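Local coordinates for branched-chain phosphotransacylase (Enterococcus faecalis, PDB 1YCO), which probably transfers acyl groups between coenzyme A and phosphate, at residues 152-158 with 188-194. Sequence-based numbering, arbitrary orientation.
Sequences ALLSAAE and PLSLDLA
Strands 150-154 and 184-189 are paired in parallel and connected through helix 165-177 in a beta-alpha-beta unit, and this contact lies where their pairing ends, with Leu189 bridging to the chain on both sides of Leu154. Leu189 N donates to Leu153 O (3.1 Å, N-H...O angle 136°), and Ser155 N donates to Leu189 O at 2.8 Å with a straighter angle of 153°. The same carbonyl receives a CA-H...O contact from Leu154 CA, 3.2 Å from Leu189 O.

Beyond the bridge, segment 188-194 turns into helix 191-195, with Ser190 at its N-cap position. Leu154 packs against the first turn of this helix: with CG anti to its carbonyl carbon (chi1 -74°), CD2 lies 3.5 Å from Leu191 N and also meets the methyl of Ala194, while CD1 is a looser 4.2 Å from Leu191 CD1. Ala152 CB extends the apolar layer, 3.9 Å from Leu189 CD1 and also touching Ala194 CB. At the other end, Pro188, which follows a cis peptide bond, sets its CB 3.8 Å from Ser155 CB; the hydroxyl of Ser155 is bonded to Ser166.

Asp192 OD1 accepts from Ser190 OG, nearly along its C-O axis; a second bond, from Leu193 N above the carboxylate plane, is doubtful. A water loosely links Asp192 OD2 to Glu158 OE2. The bent, poorly ordered Glu158 side chain crosses Leu193.

Two backbone bonds therefore fix the register, methyl packing seats the helix against the strand end, and Ser190 probably steadies the Asp192 carboxylate; weak, long ion pairs of Glu158 with Lys203 and Asp192 with Lys229 of the second subunit probably offset the like charges.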
loop_
_atom_site.group_PDB
_atom_site.type_symbol
_atom_site.label_atom_id
_atom_site.label_comp_id
_atom_site.label_asym_id
_atom_site.label_seq_id
_atom_site.Cartn_x
_atom_site.Cartn_y
_atom_site.Cartn_z
ATOM N N ALA A 152 -12.668 9.631 0.496
ATOM C CA ALA A 152 -12.792 8.255 0.890
ATOM C C ALA A 152 -11.829 7.895 2.012
ATOM O O ALA A 152 -10.617 8.122 1.918
ATOM C CB ALA A 152 -12.545 7.352 -0.321
ATOM N N LEU A 153 -12.397 7.342 3.077
ATOM C CA LEU A 153 -11.634 6.898 4.234
ATOM C C LEU A 153 -11.353 5.424 3.979
ATOM O O LEU A 153 -12.226 4.571 4.129
ATOM C CB LEU A 153 -12.463 7.083 5.501
ATOM C CG LEU A 153 -12.967 8.521 5.639
ATOM C CD1 LEU A 153 -13.778 8.672 6.923
ATOM C CD2 LEU A 153 -11.764 9.470 5.654
ATOM N N LEU A 154 -10.121 5.142 3.579
ATOM C CA LEU A 154 -9.687 3.791 3.246
ATOM C C LEU A 154 -9.516 2.804 4.372
ATOM O O LEU A 154 -9.001 3.134 5.435
ATOM C CB LEU A 154 -8.372 3.849 2.485
ATOM C CG LEU A 154 -8.399 4.316 1.043
ATOM C CD1 LEU A 154 -6.970 4.244 0.509
ATOM C CD2 LEU A 154 -9.314 3.413 0.214
ATOM N N SER A 155 -9.939 1.574 4.109
ATOM C CA SER A 155 -9.809 0.476 5.060
ATOM C C SER A 155 -9.767 -0.832 4.266
ATOM O O SER A 155 -10.154 -0.863 3.101
ATOM C CB SER A 155 -10.980 0.474 6.044
ATOM O OG SER A 155 -10.797 -0.518 7.035
ATOM N N ALA A 156 -9.289 -1.903 4.893
ATOM C CA ALA A 156 -9.180 -3.204 4.234
ATOM C C ALA A 156 -10.516 -3.766 3.760
ATOM O O ALA A 156 -10.640 -4.245 2.623
ATOM C CB ALA A 156 -8.498 -4.203 5.161
ATOM N N ALA A 157 -11.520 -3.717 4.626
ATOM C CA ALA A 157 -12.851 -4.222 4.271
ATOM C C ALA A 157 -13.779 -3.090 3.829
ATOM O O ALA A 157 -13.581 -1.933 4.199
ATOM C CB ALA A 157 -13.454 -4.974 5.471
ATOM N N GLU A 158 -14.783 -3.432 3.029
ATOM C CA GLU A 158 -15.753 -2.451 2.540
ATOM C C GLU A 158 -16.899 -2.412 3.560
ATOM O O GLU A 158 -17.367 -1.343 3.957
ATOM C CB GLU A 158 -16.284 -2.867 1.155
ATOM C CG GLU A 158 -15.348 -3.807 0.353
ATOM C CD GLU A 158 -15.673 -5.290 0.558
ATOM O OE1 GLU A 158 -15.953 -5.691 1.718
ATOM O OE2 GLU A 158 -15.640 -6.056 -0.441
ATOM N N PRO A 188 -15.978 2.977 6.044
ATOM C CA PRO A 188 -14.849 2.294 5.407
ATOM C C PRO A 188 -15.055 2.029 3.910
ATOM O O PRO A 188 -16.143 1.670 3.471
ATOM C CB PRO A 188 -14.746 0.971 6.179
ATOM C CG PRO A 188 -15.569 1.160 7.396
ATOM C CD PRO A 188 -16.675 2.070 6.965
ATOM N N LEU A 189 -13.993 2.197 3.137
ATOM C CA LEU A 189 -14.045 1.932 1.712
ATOM C C LEU A 189 -12.714 1.309 1.349
ATOM O O LEU A 189 -11.673 1.696 1.877
ATOM C CB LEU A 189 -14.222 3.207 0.887
ATOM C CG LEU A 189 -15.584 3.591 0.325
ATOM C CD1 LEU A 189 -15.378 4.670 -0.731
ATOM C CD2 LEU A 189 -16.284 2.378 -0.310
ATOM N N SER A 190 -12.771 0.343 0.440
ATOM C CA SER A 190 -11.597 -0.347 -0.036
ATOM C C SER A 190 -11.060 0.443 -1.216
ATOM O O SER A 190 -11.821 1.116 -1.913
ATOM C CB SER A 190 -11.987 -1.745 -0.484
ATOM O OG SER A 190 -12.964 -1.655 -1.505
ATOM N N LEU A 191 -9.754 0.344 -1.444
ATOM C CA LEU A 191 -9.085 1.049 -2.538
ATOM C C LEU A 191 -9.773 0.884 -3.898
ATOM O O LEU A 191 -9.973 1.854 -4.618
ATOM C CB LEU A 191 -7.619 0.584 -2.639
ATOM C CG LEU A 191 -6.713 1.225 -3.699
ATOM C CD1 LEU A 191 -6.376 2.649 -3.288
ATOM C CD2 LEU A 191 -5.426 0.408 -3.862
ATOM N N ASP A 192 -10.122 -0.341 -4.268
ATOM C CA ASP A 192 -10.777 -0.537 -5.566
ATOM C C ASP A 192 -12.152 0.142 -5.617
ATOM O O ASP A 192 -12.476 0.808 -6.598
ATOM C CB ASP A 192 -10.909 -2.027 -5.874
ATOM C CG ASP A 192 -11.553 -2.782 -4.751
ATOM O OD1 ASP A 192 -11.757 -2.153 -3.688
ATOM O OD2 ASP A 192 -11.848 -3.990 -4.911
ATOM N N LEU A 193 -12.962 -0.032 -4.573
ATOM C CA LEU A 193 -14.275 0.613 -4.554
ATOM C C LEU A 193 -14.153 2.145 -4.519
ATOM O O LEU A 193 -15.085 2.873 -4.884
ATOM C CB LEU A 193 -15.122 0.128 -3.369
ATOM C CG LEU A 193 -15.602 -1.334 -3.518
ATOM C CD1 LEU A 193 -16.203 -1.840 -2.216
ATOM C CD2 LEU A 193 -16.613 -1.417 -4.651
ATOM N N ALA A 194 -12.987 2.631 -4.109
ATOM C CA ALA A 194 -12.762 4.061 -4.044
ATOM C C ALA A 194 -12.270 4.689 -5.360
ATOM O O ALA A 194 -12.626 5.832 -5.689
ATOM C CB ALA A 194 -11.778 4.376 -2.931
HETATM O O HOH W 1 -13.673 -5.926 -3.100
#